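Local coordinates for CAS6A (Thermus thermophilus, PDB 4C97), which probably cleaves CRISPR repeat RNA as an endoribonuclease of the Cas6 family, serving antiviral defence, at residues L12-E17 against V86-P91; P20-L25 against A187-D192; G27-L32 against A61-L66; H102-V107 against A123-S128. The protein carries 1 engineered substitution. All coordinates share one frame; numbering follows the deposited sequence.

Overall arrangement
Contacts 1 and 3 lie in the N-terminal half of the molecule, whereas contacts 2 and 4 both span the two halves, at separate places with centres 20 Å apart. Contact 1 touches contact 3 (centres 13 Å apart) through the backbone pair L12-A61 and through F28, which packs on V86 and L88. Contacts 2 and 3 use the same helix, 22-36, and L88 joins contact 1 to contact 2 by a probable hydrogen bond from E21 N to its O, 2.9 Å long. Contact 4, centred 17 Å from contact 3, is tied to it by R62 NE, 2.9 Å from W104 O. Contact 4 also holds a bound sulfate.

Contact 1: L12-E17 against V86-P91; sequences LVLEGE and VRLGPP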
loop_
_atom_site.group_PDB
_atom_site.type_symbol
_atom_site.label_atom_id
_atom_site.label_comp_id
_atom_site.label_asym_id
_atom_site.label_seq_id
_atom_site.Cartn_x
_atom_site.Cartn_y
_atom_site.Cartn_z
ATOM N N LEU A 12 2.907 -13.612 -3.083
ATOM C CA LEU A 12 3.195 -15.019 -2.782
ATOM C C LEU A 12 1.876 -15.760 -2.692
ATOM O O LEU A 12 1.079 -15.531 -1.756
ATOM C CB LEU A 12 3.934 -15.169 -1.444
ATOM C CG LEU A 12 5.409 -14.778 -1.372
ATOM C CD1 LEU A 12 5.685 -13.425 -2.000
ATOM C CD2 LEU A 12 5.877 -14.799 0.081
ATOM N N VAL A 13 1.661 -16.644 -3.665
ATOM C CA VAL A 13 0.479 -17.484 -3.712
ATOM C C VAL A 13 0.746 -18.658 -2.780
ATOM O O VAL A 13 1.750 -19.348 -2.918
ATOM C CB VAL A 13 0.178 -17.976 -5.137
ATOM C CG1 VAL A 13 -1.026 -18.905 -5.152
ATOM C CG2 VAL A 13 -0.050 -16.800 -6.056
ATOM N N LEU A 14 -0.150 -18.869 -1.821
ATOM C CA LEU A 14 0.145 -19.761 -0.702
ATOM C C LEU A 14 -0.747 -20.982 -0.694
ATOM O O LEU A 14 -1.947 -20.880 -0.912
ATOM C CB LEU A 14 -0.041 -19.006 0.623
ATOM C CG LEU A 14 0.803 -17.745 0.790
ATOM C CD1 LEU A 14 0.349 -16.988 2.042
ATOM C CD2 LEU A 14 2.295 -18.043 0.826
ATOM N N GLU A 15 -0.159 -22.142 -0.416
ATOM C CA GLU A 15 -0.964 -23.319 -0.134
ATOM C C GLU A 15 -0.740 -23.739 1.309
ATOM O O GLU A 15 0.390 -23.783 1.799
ATOM C CB GLU A 15 -0.700 -24.456 -1.132
ATOM C CG GLU A 15 0.714 -24.536 -1.647
ATOM C CD GLU A 15 0.950 -25.746 -2.551
ATOM O OE1 GLU A 15 0.051 -26.609 -2.643
ATOM O OE2 GLU A 15 2.036 -25.832 -3.169
ATOM N N GLY A 16 -1.840 -24.044 1.979
ATOM C CA GLY A 16 -1.827 -24.331 3.396
ATOM C C GLY A 16 -3.127 -23.885 4.011
ATOM O O GLY A 16 -3.940 -23.242 3.357
ATOM N N GLU A 17 -3.321 -24.236 5.273
ATOM C CA GLU A 17 -4.541 -23.913 5.993
ATOM C C GLU A 17 -4.450 -22.512 6.604
ATOM O O GLU A 17 -3.414 -22.115 7.141
ATOM C CB GLU A 17 -4.778 -24.963 7.088
ATOM C CG GLU A 17 -6.185 -25.528 7.134
ATOM C CD GLU A 17 -6.311 -26.678 8.110
ATOM O OE1 GLU A 17 -5.381 -27.509 8.181
ATOM O OE2 GLU A 17 -7.335 -26.741 8.821
ATOM N N VAL A 86 7.233 -21.791 4.346
ATOM C CA VAL A 86 7.558 -20.620 5.153
ATOM C C VAL A 86 6.499 -20.459 6.221
ATOM O O VAL A 86 5.338 -20.806 6.010
ATOM C CB VAL A 86 7.570 -19.322 4.304
ATOM C CG1 VAL A 86 8.683 -19.375 3.283
ATOM C CG2 VAL A 86 6.235 -19.116 3.612
ATOM N N ARG A 87 6.890 -19.918 7.365
ATOM C CA ARG A 87 5.931 -19.609 8.408
ATOM C C ARG A 87 5.545 -18.145 8.327
ATOM O O ARG A 87 6.399 -17.269 8.423
ATOM C CB ARG A 87 6.517 -19.910 9.780
ATOM C CG ARG A 87 6.952 -21.366 9.943
ATOM C CD ARG A 87 7.246 -21.708 11.390
ATOM N NE ARG A 87 6.035 -21.784 12.205
ATOM C CZ ARG A 87 5.224 -22.839 12.246
ATOM N NH1 ARG A 87 5.491 -23.910 11.520
ATOM N NH2 ARG A 87 4.147 -22.817 13.018
ATOM N N LEU A 88 4.249 -17.902 8.155
ATOM C CA LEU A 88 3.700 -16.556 8.124
ATOM C C LEU A 88 2.620 -16.510 9.185
ATOM O O LEU A 88 1.492 -16.097 8.924
ATOM C CB LEU A 88 3.089 -16.261 6.753
ATOM C CG LEU A 88 4.024 -16.480 5.568
ATOM C CD1 LEU A 88 3.284 -16.280 4.257
ATOM C CD2 LEU A 88 5.227 -15.568 5.647
ATOM N N GLY A 89 2.984 -16.961 10.377
ATOM C CA GLY A 89 2.016 -17.385 11.366
ATOM C C GLY A 89 1.899 -18.875 11.142
ATOM O O GLY A 89 2.828 -19.627 11.461
ATOM N N PRO A 90 0.790 -19.318 10.545
ATOM C CA PRO A 90 0.784 -20.723 10.125
ATOM C C PRO A 90 1.845 -20.989 9.055
ATOM O O PRO A 90 2.309 -20.047 8.399
ATOM C CB PRO A 90 -0.603 -20.900 9.508
ATOM C CG PRO A 90 -1.430 -19.775 10.035
ATOM C CD PRO A 90 -0.484 -18.638 10.250
ATOM N N PRO A 91 2.198 -22.261 8.851
ATOM C CA PRO A 91 3.101 -22.632 7.755
ATOM C C PRO A 91 2.358 -22.683 6.422
ATOM O O PRO A 91 1.219 -23.148 6.370
ATOM C CB PRO A 91 3.556 -24.026 8.152
ATOM C CG PRO A 91 2.409 -24.577 8.953
ATOM C CD PRO A 91 1.848 -23.417 9.696
HETATM O O HOH W 1 -1.048 -23.954 7.571
#
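L14 and L88 meet through their methyl ends, L14 CD1 lying 3.7 Å from L88 CD1. The other branch of L14 adds to this, with CD2 4.0 Å from the same L88 CD1, so a single methyl of L88 faces both branches of L14. In each leucine CG lies beside the backbone N, opposite the carbonyl carbon (chi1 -58° and -54°), and the two chains approach obliquely. Further along, P90 touches the backbone through CB, 3.9 Å from E17 O. That same carbonyl oxygen of E17 accepts a hydrogen bond of 3.0 Å from a water, which gives its second proton to P91 O at 2.7 Å; this water is the polar bridge between the two segments. G16 runs alongside P91. Strands 6-15 and 85-87, on which the segments lie, belong to the antiparallel sheet of the N-terminal ferredoxin-like domain: 6-15 lies inside it and 85-87 at its border, with strand 91-109 running between them, and residues 86-91 turn the hairpin from 85-87 into 91-109. Within that hairpin L88 N donates to P90 O over 2.9 Å, fixing the loop that carries L88 and P90. Around the leucine pair, P20 touches both L14 and L88, F92 lies against L14, and L25 and F28 of helix 22-36 pack on L88. E15 starts away from the hairpin, and its OE1 forms a salt bridge with R95 NH2.

Contact 2: P20-L25 against A187-D192; sequences PEPLGL and ARTEVD
P22, just after E21 at the N-cap of helix 22-36, lays its ring against T189: CB is 3.8 Å and CG 3.9 Å from T189 CG2. L23 comes next and brings its CD1 to 3.9 Å from the same T189 CG2, the two side chains running antiparallel alongside one another. One methyl of T189 thus touches both the proline ring and the leucine branch. At L25 the first helical turn closes, N donating to E21 O. Across the contact, T189 OG1 occupies the position between backbone N and carbonyl carbon (chi1 60°) and donates to E190 OE2 at 2.7 Å, OE2 accepting with its anti lone pair, the one away from the other oxygen. T189 OG1 also bonds Y235 OH, and E190 packs on K230 and L233; these three residues lie in the glycine-rich loop characteristic of Cas6 proteins. A type I turn from A187 to E190, closed by E190 N to A187 O at 2.9 Å, presents the threonine from the hairpin linking strands 176-186 and 194-197. Thus the bridge between the two halves of the molecule is purely aliphatic here, small and near the surface, while the polar bonds orient the threonine within its own half.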
loop_
_atom_site.group_PDB
_atom_site.type_symbol
_atom_site.label_atom_id
_atom_site.label_comp_id
_atom_site.label_asym_id
_atom_site.label_seq_id
_atom_site.Cartn_x
_atom_site.Cartn_y
_atom_site.Cartn_z
ATOM N N PRO A 20 -2.312 -15.828 6.287
ATOM C CA PRO A 20 -1.149 -15.259 6.961
ATOM C C PRO A 20 -1.567 -14.331 8.079
ATOM O O PRO A 20 -2.667 -13.759 8.039
ATOM C CB PRO A 20 -0.466 -14.453 5.852
ATOM C CG PRO A 20 -0.962 -15.002 4.606
ATOM C CD PRO A 20 -2.353 -15.439 4.869
ATOM N N GLU A 21 -0.699 -14.223 9.077
ATOM C CA GLU A 21 -0.898 -13.356 10.223
ATOM C C GLU A 21 0.068 -12.177 10.098
ATOM O O GLU A 21 1.188 -12.346 9.632
ATOM C CB GLU A 21 -0.636 -14.133 11.496
ATOM C CG GLU A 21 -1.659 -15.209 11.715
ATOM C CD GLU A 21 -1.375 -16.066 12.924
ATOM O OE1 GLU A 21 -0.329 -15.866 13.587
ATOM O OE2 GLU A 21 -2.217 -16.948 13.210
ATOM N N PRO A 22 -0.386 -10.968 10.461
ATOM C CA PRO A 22 0.425 -9.757 10.311
ATOM C C PRO A 22 1.844 -9.851 10.877
ATOM O O PRO A 22 2.833 -9.584 10.192
ATOM C CB PRO A 22 -0.377 -8.724 11.097
ATOM C CG PRO A 22 -1.782 -9.165 10.972
ATOM C CD PRO A 22 -1.764 -10.655 10.856
ATOM N N LEU A 23 1.935 -10.242 12.142
ATOM C CA LEU A 23 3.246 -10.340 12.780
ATOM C C LEU A 23 4.113 -11.467 12.201
ATOM O O LEU A 23 5.321 -11.284 12.022
ATOM C CB LEU A 23 3.103 -10.439 14.291
ATOM C CG LEU A 23 2.637 -9.064 14.784
ATOM C CD1 LEU A 23 1.738 -9.195 15.944
ATOM C CD2 LEU A 23 3.829 -8.167 15.092
ATOM N N GLY A 24 3.519 -12.604 11.859
ATOM C CA GLY A 24 4.303 -13.664 11.233
ATOM C C GLY A 24 4.841 -13.236 9.863
ATOM O O GLY A 24 6.012 -13.506 9.509
ATOM N N LEU A 25 3.984 -12.579 9.080
ATOM C CA LEU A 25 4.409 -12.040 7.781
ATOM C C LEU A 25 5.546 -11.030 7.945
ATOM O O LEU A 25 6.596 -11.131 7.278
ATOM C CB LEU A 25 3.224 -11.401 7.047
ATOM C CG LEU A 25 3.550 -10.814 5.674
ATOM C CD1 LEU A 25 4.186 -11.827 4.739
ATOM C CD2 LEU A 25 2.274 -10.250 5.036
ATOM N N ALA A 187 -8.398 -3.708 14.355
ATOM C CA ALA A 187 -7.021 -4.028 14.023
ATOM C C ALA A 187 -6.497 -4.870 15.165
ATOM O O ALA A 187 -6.112 -4.350 16.203
ATOM C CB ALA A 187 -6.219 -2.765 13.875
ATOM N N ARG A 188 -6.510 -6.182 14.970
ATOM C CA ARG A 188 -6.390 -7.108 16.089
ATOM C C ARG A 188 -4.991 -7.139 16.703
ATOM O O ARG A 188 -4.831 -7.602 17.831
ATOM C CB ARG A 188 -6.854 -8.516 15.681
ATOM C CG ARG A 188 -8.364 -8.673 15.398
ATOM C CD ARG A 188 -9.257 -8.593 16.654
ATOM N NE ARG A 188 -10.636 -9.033 16.395
ATOM C CZ ARG A 188 -11.717 -8.588 17.039
ATOM N NH1 ARG A 188 -11.611 -7.668 17.987
ATOM N NH2 ARG A 188 -12.919 -9.059 16.731
ATOM N N THR A 189 -3.978 -6.644 15.986
ATOM C CA THR A 189 -2.632 -6.561 16.550
ATOM C C THR A 189 -2.461 -5.333 17.436
ATOM O O THR A 189 -1.466 -5.195 18.123
ATOM C CB THR A 189 -1.561 -6.479 15.439
ATOM O OG1 THR A 189 -1.808 -5.320 14.651
ATOM C CG2 THR A 189 -1.618 -7.704 14.545
ATOM N N GLU A 190 -3.447 -4.444 17.417
ATOM C CA GLU A 190 -3.328 -3.160 18.087
ATOM C C GLU A 190 -4.259 -3.065 19.269
ATOM O O GLU A 190 -5.178 -3.876 19.429
ATOM C CB GLU A 190 -3.639 -2.025 17.099
ATOM C CG GLU A 190 -2.791 -2.086 15.860
ATOM C CD GLU A 190 -1.310 -2.133 16.180
ATOM O OE1 GLU A 190 -0.847 -1.237 16.916
ATOM O OE2 GLU A 190 -0.641 -3.089 15.733
ATOM N N VAL A 191 -3.987 -2.068 20.108
ATOM C CA VAL A 191 -4.815 -1.742 21.249
ATOM C C VAL A 191 -5.800 -0.647 20.858
ATOM O O VAL A 191 -5.394 0.406 20.375
ATOM C CB VAL A 191 -3.962 -1.210 22.438
ATOM C CG1 VAL A 191 -4.835 -0.956 23.665
ATOM C CG2 VAL A 191 -2.813 -2.180 22.784
ATOM N N ASP A 192 -7.081 -0.913 21.086
ATOM C CA ASP A 192 -8.147 0.067 20.911
ATOM C C ASP A 192 -8.067 0.755 19.566
ATOM O O ASP A 192 -8.136 1.973 19.498
ATOM C CB ASP A 192 -8.110 1.155 22.004
ATOM C CG ASP A 192 -8.294 0.602 23.408
ATOM O OD1 ASP A 192 -9.046 -0.385 23.571
ATOM O OD2 ASP A 192 -7.702 1.171 24.356
#

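Contact 3: G27-L32 against A61-L66; sequences GFFYGL and ARVSLL
F29 projects from helix 22-36 onto strand 58-65, where it meets V63 and L65. Its CE1 is 3.6 Å from V63 CG1, with CD1 of the ring 3.9 Å from the same methyl. The ring leaves the helix with CG anti to the backbone N (chi1 176°), which extends it down to the sheet. V63 has the matching extended branch: CG1, also anti to its own backbone N (chi1 178°), is the methyl that receives the ring, and the two side chains lie obliquely across one another. L65, two residues further along the strand, supplies CD2 at 4.2 Å from F29 CE1. L74 of helix 68-79 touches both F29 and L65, and the F48 ring meets that of F29 with planes at about 45°. This is the helix-on-sheet core of a ferredoxin-like fold, with helices 22-36 and 68-79 covering one face of the antiparallel sheet. S64, between V63 and L65, points away, and its OG bonds Y224 O on helix 209-225. The two sides of the strand differ: carbon-only packing of an aromatic ring on buried branched side chains unites helix and strand, while the polar side chains of R62 and S64 are used for hydrogen bonds elsewhere.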
loop_
_atom_site.group_PDB
_atom_site.type_symbol
_atom_site.label_atom_id
_atom_site.label_comp_id
_atom_site.label_asym_id
_atom_site.label_seq_id
_atom_site.Cartn_x
_atom_site.Cartn_y
_atom_site.Cartn_z
ATOM N N GLY A 27 7.580 -10.689 10.469
ATOM C CA GLY A 27 8.757 -11.376 11.007
ATOM C C GLY A 27 9.528 -12.108 9.937
ATOM O O GLY A 27 10.782 -12.108 9.897
ATOM N N PHE A 28 8.774 -12.742 9.047
ATOM C CA PHE A 28 9.384 -13.406 7.893
ATOM C C PHE A 28 10.156 -12.418 7.009
ATOM O O PHE A 28 11.354 -12.623 6.660
ATOM C CB PHE A 28 8.276 -14.079 7.107
ATOM C CG PHE A 28 8.707 -14.587 5.776
ATOM C CD1 PHE A 28 9.450 -15.750 5.678
ATOM C CD2 PHE A 28 8.354 -13.916 4.627
ATOM C CE1 PHE A 28 9.845 -16.222 4.449
ATOM C CE2 PHE A 28 8.751 -14.389 3.396
ATOM C CZ PHE A 28 9.488 -15.538 3.315
ATOM N N PHE A 29 9.469 -11.325 6.672
ATOM C CA PHE A 29 10.085 -10.287 5.864
ATOM C C PHE A 29 11.343 -9.721 6.534
ATOM O O PHE A 29 12.397 -9.590 5.889
ATOM C CB PHE A 29 9.077 -9.175 5.540
ATOM C CG PHE A 29 9.675 -8.045 4.786
ATOM C CD1 PHE A 29 9.965 -8.185 3.445
ATOM C CD2 PHE A 29 9.960 -6.844 5.410
ATOM C CE1 PHE A 29 10.530 -7.158 2.736
ATOM C CE2 PHE A 29 10.529 -5.802 4.700
ATOM C CZ PHE A 29 10.812 -5.961 3.360
ATOM N N TYR A 30 11.275 -9.432 7.831
ATOM C CA TYR A 30 12.435 -8.909 8.538
ATOM C C TYR A 30 13.551 -9.946 8.591
ATOM O O TYR A 30 14.721 -9.600 8.539
ATOM C CB TYR A 30 12.049 -8.430 9.941
ATOM C CG TYR A 30 11.348 -7.072 9.993
ATOM C CD1 TYR A 30 10.983 -6.393 8.847
ATOM C CD2 TYR A 30 11.047 -6.477 11.210
ATOM C CE1 TYR A 30 10.355 -5.158 8.911
ATOM C CE2 TYR A 30 10.410 -5.236 11.274
ATOM C CZ TYR A 30 10.074 -4.588 10.127
ATOM O OH TYR A 30 9.446 -3.360 10.220
ATOM N N GLY A 31 13.195 -11.219 8.669
ATOM C CA GLY A 31 14.190 -12.275 8.554
ATOM C C GLY A 31 14.939 -12.226 7.235
ATOM O O GLY A 31 16.170 -12.355 7.202
ATOM N N LEU A 32 14.212 -12.075 6.134
ATOM C CA LEU A 32 14.892 -11.835 4.849
ATOM C C LEU A 32 15.724 -10.537 4.827
ATOM O O LEU A 32 16.835 -10.494 4.287
ATOM C CB LEU A 32 13.881 -11.791 3.709
ATOM C CG LEU A 32 13.110 -13.084 3.473
ATOM C CD1 LEU A 32 12.107 -12.870 2.372
ATOM C CD2 LEU A 32 14.049 -14.221 3.125
ATOM N N ALA A 61 0.082 -13.626 0.210
ATOM C CA ALA A 61 0.749 -12.527 0.883
ATOM C C ALA A 61 1.379 -11.651 -0.162
ATOM O O ALA A 61 1.530 -12.072 -1.305
ATOM C CB ALA A 61 1.782 -13.032 1.835
ATOM N N ARG A 62 1.744 -10.437 0.219
ATOM C CA ARG A 62 2.371 -9.532 -0.731
ATOM C C ARG A 62 3.425 -8.654 -0.081
ATOM O O ARG A 62 3.298 -8.224 1.076
ATOM C CB ARG A 62 1.326 -8.703 -1.506
ATOM C CG ARG A 62 1.121 -7.317 -1.022
ATOM C CD ARG A 62 -0.125 -6.686 -1.653
ATOM N NE ARG A 62 0.050 -5.989 -2.925
ATOM C CZ ARG A 62 -0.035 -4.664 -3.090
ATOM N NH1 ARG A 62 -0.214 -3.853 -2.046
ATOM N NH2 ARG A 62 0.064 -4.139 -4.304
ATOM N N VAL A 63 4.497 -8.442 -0.846
ATOM C CA VAL A 63 5.624 -7.654 -0.402
ATOM C C VAL A 63 5.818 -6.522 -1.389
ATOM O O VAL A 63 6.071 -6.774 -2.573
ATOM C CB VAL A 63 6.895 -8.510 -0.347
ATOM C CG1 VAL A 63 8.106 -7.676 0.072
ATOM C CG2 VAL A 63 6.702 -9.671 0.590
ATOM N N SER A 64 5.676 -5.285 -0.902
ATOM C CA SER A 64 5.938 -4.096 -1.702
ATOM C C SER A 64 7.286 -3.557 -1.380
ATOM O O SER A 64 7.620 -3.364 -0.213
ATOM C CB SER A 64 4.969 -2.943 -1.408
ATOM O OG SER A 64 3.644 -3.281 -1.680
ATOM N N LEU A 65 8.006 -3.243 -2.447
ATOM C CA LEU A 65 9.371 -2.753 -2.391
ATOM C C LEU A 65 9.403 -1.436 -3.130
ATOM O O LEU A 65 9.090 -1.373 -4.332
ATOM C CB LEU A 65 10.319 -3.762 -3.027
ATOM C CG LEU A 65 10.172 -5.180 -2.459
ATOM C CD1 LEU A 65 10.967 -6.198 -3.267
ATOM C CD2 LEU A 65 10.595 -5.192 -0.978
ATOM N N LEU A 66 9.752 -0.381 -2.396
ATOM C CA LEU A 66 9.565 0.995 -2.875
ATOM C C LEU A 66 10.839 1.670 -3.376
ATOM O O LEU A 66 10.800 2.808 -3.873
ATOM C CB LEU A 66 8.916 1.852 -1.772
ATOM C CG LEU A 66 7.617 1.282 -1.215
ATOM C CD1 LEU A 66 7.098 2.209 -0.139
ATOM C CD2 LEU A 66 6.551 1.060 -2.291
#

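Contact 4: H102-V107 against A123-S128; sequences HPWAGV and ALRFAS. With SO4 (sulfate ion), chain D.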
loop_
_atom_site.group_PDB
_atom_site.type_symbol
_atom_site.label_atom_id
_atom_site.label_comp_id
_atom_site.label_asym_id
_atom_site.label_seq_id
_atom_site.Cartn_x
_atom_site.Cartn_y
_atom_site.Cartn_z
ATOM N N HIS A 102 -1.785 -11.289 -11.000
ATOM C CA HIS A 102 -2.585 -11.336 -9.783
ATOM C C HIS A 102 -3.027 -9.894 -9.560
ATOM O O HIS A 102 -2.266 -8.979 -9.843
ATOM C CB HIS A 102 -1.755 -11.838 -8.602
ATOM C CG HIS A 102 -2.546 -12.038 -7.341
ATOM N ND1 HIS A 102 -2.883 -10.998 -6.513
ATOM C CD2 HIS A 102 -3.045 -13.162 -6.778
ATOM C CE1 HIS A 102 -3.586 -11.473 -5.485
ATOM N NE2 HIS A 102 -3.686 -12.775 -5.624
ATOM N N PRO A 103 -4.259 -9.683 -9.077
ATOM C CA PRO A 103 -4.746 -8.304 -8.928
ATOM C C PRO A 103 -3.867 -7.397 -8.070
ATOM O O PRO A 103 -3.837 -6.195 -8.277
ATOM C CB PRO A 103 -6.121 -8.487 -8.288
ATOM C CG PRO A 103 -6.565 -9.825 -8.747
ATOM C CD PRO A 103 -5.316 -10.669 -8.803
ATOM N N TRP A 104 -3.152 -7.978 -7.115
ATOM C CA TRP A 104 -2.331 -7.221 -6.188
ATOM C C TRP A 104 -0.832 -7.297 -6.466
ATOM O O TRP A 104 -0.042 -6.846 -5.656
ATOM C CB TRP A 104 -2.666 -7.641 -4.754
ATOM C CG TRP A 104 -4.027 -7.130 -4.362
ATOM C CD1 TRP A 104 -5.201 -7.822 -4.371
ATOM C CD2 TRP A 104 -4.340 -5.802 -3.940
ATOM N NE1 TRP A 104 -6.232 -7.003 -3.968
ATOM C CE2 TRP A 104 -5.731 -5.762 -3.683
ATOM C CE3 TRP A 104 -3.598 -4.645 -3.742
ATOM C CZ2 TRP A 104 -6.382 -4.602 -3.257
ATOM C CZ3 TRP A 104 -4.252 -3.490 -3.312
ATOM C CH2 TRP A 104 -5.618 -3.491 -3.060
ATOM N N ALA A 105 -0.465 -7.841 -7.628
ATOM C CA ALA A 105 0.925 -7.895 -8.063
ATOM C C ALA A 105 1.174 -6.814 -9.118
ATOM O O ALA A 105 0.322 -6.555 -9.952
ATOM C CB ALA A 105 1.223 -9.244 -8.659
ATOM N N GLY A 106 2.344 -6.210 -9.102
ATOM C CA GLY A 106 2.722 -5.322 -10.180
ATOM C C GLY A 106 4.123 -4.806 -10.037
ATOM O O GLY A 106 4.689 -4.847 -8.959
ATOM N N VAL A 107 4.708 -4.359 -11.141
ATOM C CA VAL A 107 6.012 -3.728 -11.123
ATOM C C VAL A 107 5.907 -2.528 -12.039
ATOM O O VAL A 107 5.322 -2.628 -13.124
ATOM C CB VAL A 107 7.124 -4.643 -11.635
ATOM C CG1 VAL A 107 8.467 -3.961 -11.477
ATOM C CG2 VAL A 107 7.114 -5.948 -10.907
ATOM N N ALA A 123 -10.724 7.849 -6.842
ATOM C CA ALA A 123 -11.483 6.838 -6.119
ATOM C C ALA A 123 -10.507 5.830 -5.555
ATOM O O ALA A 123 -9.782 5.197 -6.306
ATOM C CB ALA A 123 -12.459 6.145 -7.039
ATOM N N LEU A 124 -10.486 5.707 -4.238
ATOM C CA LEU A 124 -9.651 4.721 -3.581
ATOM C C LEU A 124 -10.495 3.665 -2.924
ATOM O O LEU A 124 -11.530 3.954 -2.311
ATOM C CB LEU A 124 -8.758 5.358 -2.516
ATOM C CG LEU A 124 -7.638 6.249 -3.008
ATOM C CD1 LEU A 124 -6.899 6.826 -1.820
ATOM C CD2 LEU A 124 -6.685 5.453 -3.907
ATOM N N ARG A 125 -10.032 2.432 -3.063
ATOM C CA ARG A 125 -10.588 1.322 -2.316
ATOM C C ARG A 125 -9.607 0.931 -1.232
ATOM O O ARG A 125 -8.423 0.654 -1.489
ATOM C CB ARG A 125 -10.919 0.106 -3.185
ATOM C CG ARG A 125 -11.591 -1.001 -2.361
ATOM C CD ARG A 125 -12.244 -2.081 -3.187
ATOM N NE ARG A 125 -11.288 -3.106 -3.594
ATOM C CZ ARG A 125 -10.908 -4.131 -2.834
ATOM N NH1 ARG A 125 -11.393 -4.293 -1.609
ATOM N NH2 ARG A 125 -10.036 -5.003 -3.306
ATOM N N PHE A 126 -10.112 0.932 -0.012
ATOM C CA PHE A 126 -9.357 0.543 1.165
ATOM C C PHE A 126 -9.727 -0.899 1.433
ATOM O O PHE A 126 -10.854 -1.217 1.834
ATOM C CB PHE A 126 -9.721 1.459 2.340
ATOM C CG PHE A 126 -9.383 2.911 2.089
ATOM C CD1 PHE A 126 -8.122 3.399 2.374
ATOM C CD2 PHE A 126 -10.307 3.775 1.502
ATOM C CE1 PHE A 126 -7.802 4.711 2.135
ATOM C CE2 PHE A 126 -9.985 5.073 1.265
ATOM C CZ PHE A 126 -8.734 5.550 1.560
ATOM N N ALA A 127 -8.754 -1.768 1.165
ATOM C CA ALA A 127 -8.966 -3.210 1.098
ATOM C C ALA A 127 -8.585 -3.923 2.389
ATOM O O ALA A 127 -8.892 -5.106 2.556
ATOM C CB ALA A 127 -8.190 -3.809 -0.079
ATOM N N SER A 128 -7.866 -3.237 3.269
ATOM C CA SER A 128 -7.632 -3.747 4.616
ATOM C C SER A 128 -7.786 -2.568 5.561
ATOM O O SER A 128 -7.752 -1.423 5.129
ATOM C CB SER A 128 -6.255 -4.381 4.727
ATOM O OG SER A 128 -5.262 -3.395 4.860
HETATM S S SO4 D . -9.234 -8.249 -1.571
HETATM O O1 SO4 D . -8.402 -7.396 -2.407
HETATM O O2 SO4 D . -10.309 -7.422 -1.019
HETATM O O3 SO4 D . -9.811 -9.312 -2.384
HETATM O O4 SO4 D . -8.522 -8.858 -0.455
#
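Sulfate O1 is gripped from both segments, by W104 NE1 at 2.7 Å and by R125 NH2 at 3.0 Å. The tryptophan bond is markedly bent, its N-H...O angle being 132°. R125 adds weak bonds to sulfate O2 from NH1 and NH2, and R237 NH1 also reaches the ion. R125 is modelled in two conformers, so its share in the grip is less certain; in the one described, a bend at chi3 (84°) turns the guanidinium so that its edge faces the anion. NH2 also lies near the plane of the W104 ring, at its edge, 3.7 Å from CZ2, with the two flat groups turned 71° apart. A127 CB packs obliquely against W104 CZ2 at 3.7 Å. H102 steadies the tryptophan, its ND1 accepting W104 N at 3.1 Å within a type I turn. The sulfate probably came from the crystallisation liquor, but a site lined by arginines is consistent with one that could hold an RNA phosphate. W104 stacks on W60 and makes cation-pi contacts with R237 and R239; it belongs to an interruption of strand 91-109 in the N-terminal sheet, and R125 and A127 to strand 121-127, which lies between strands 199-203 and 238-241 in the C-terminal sheet.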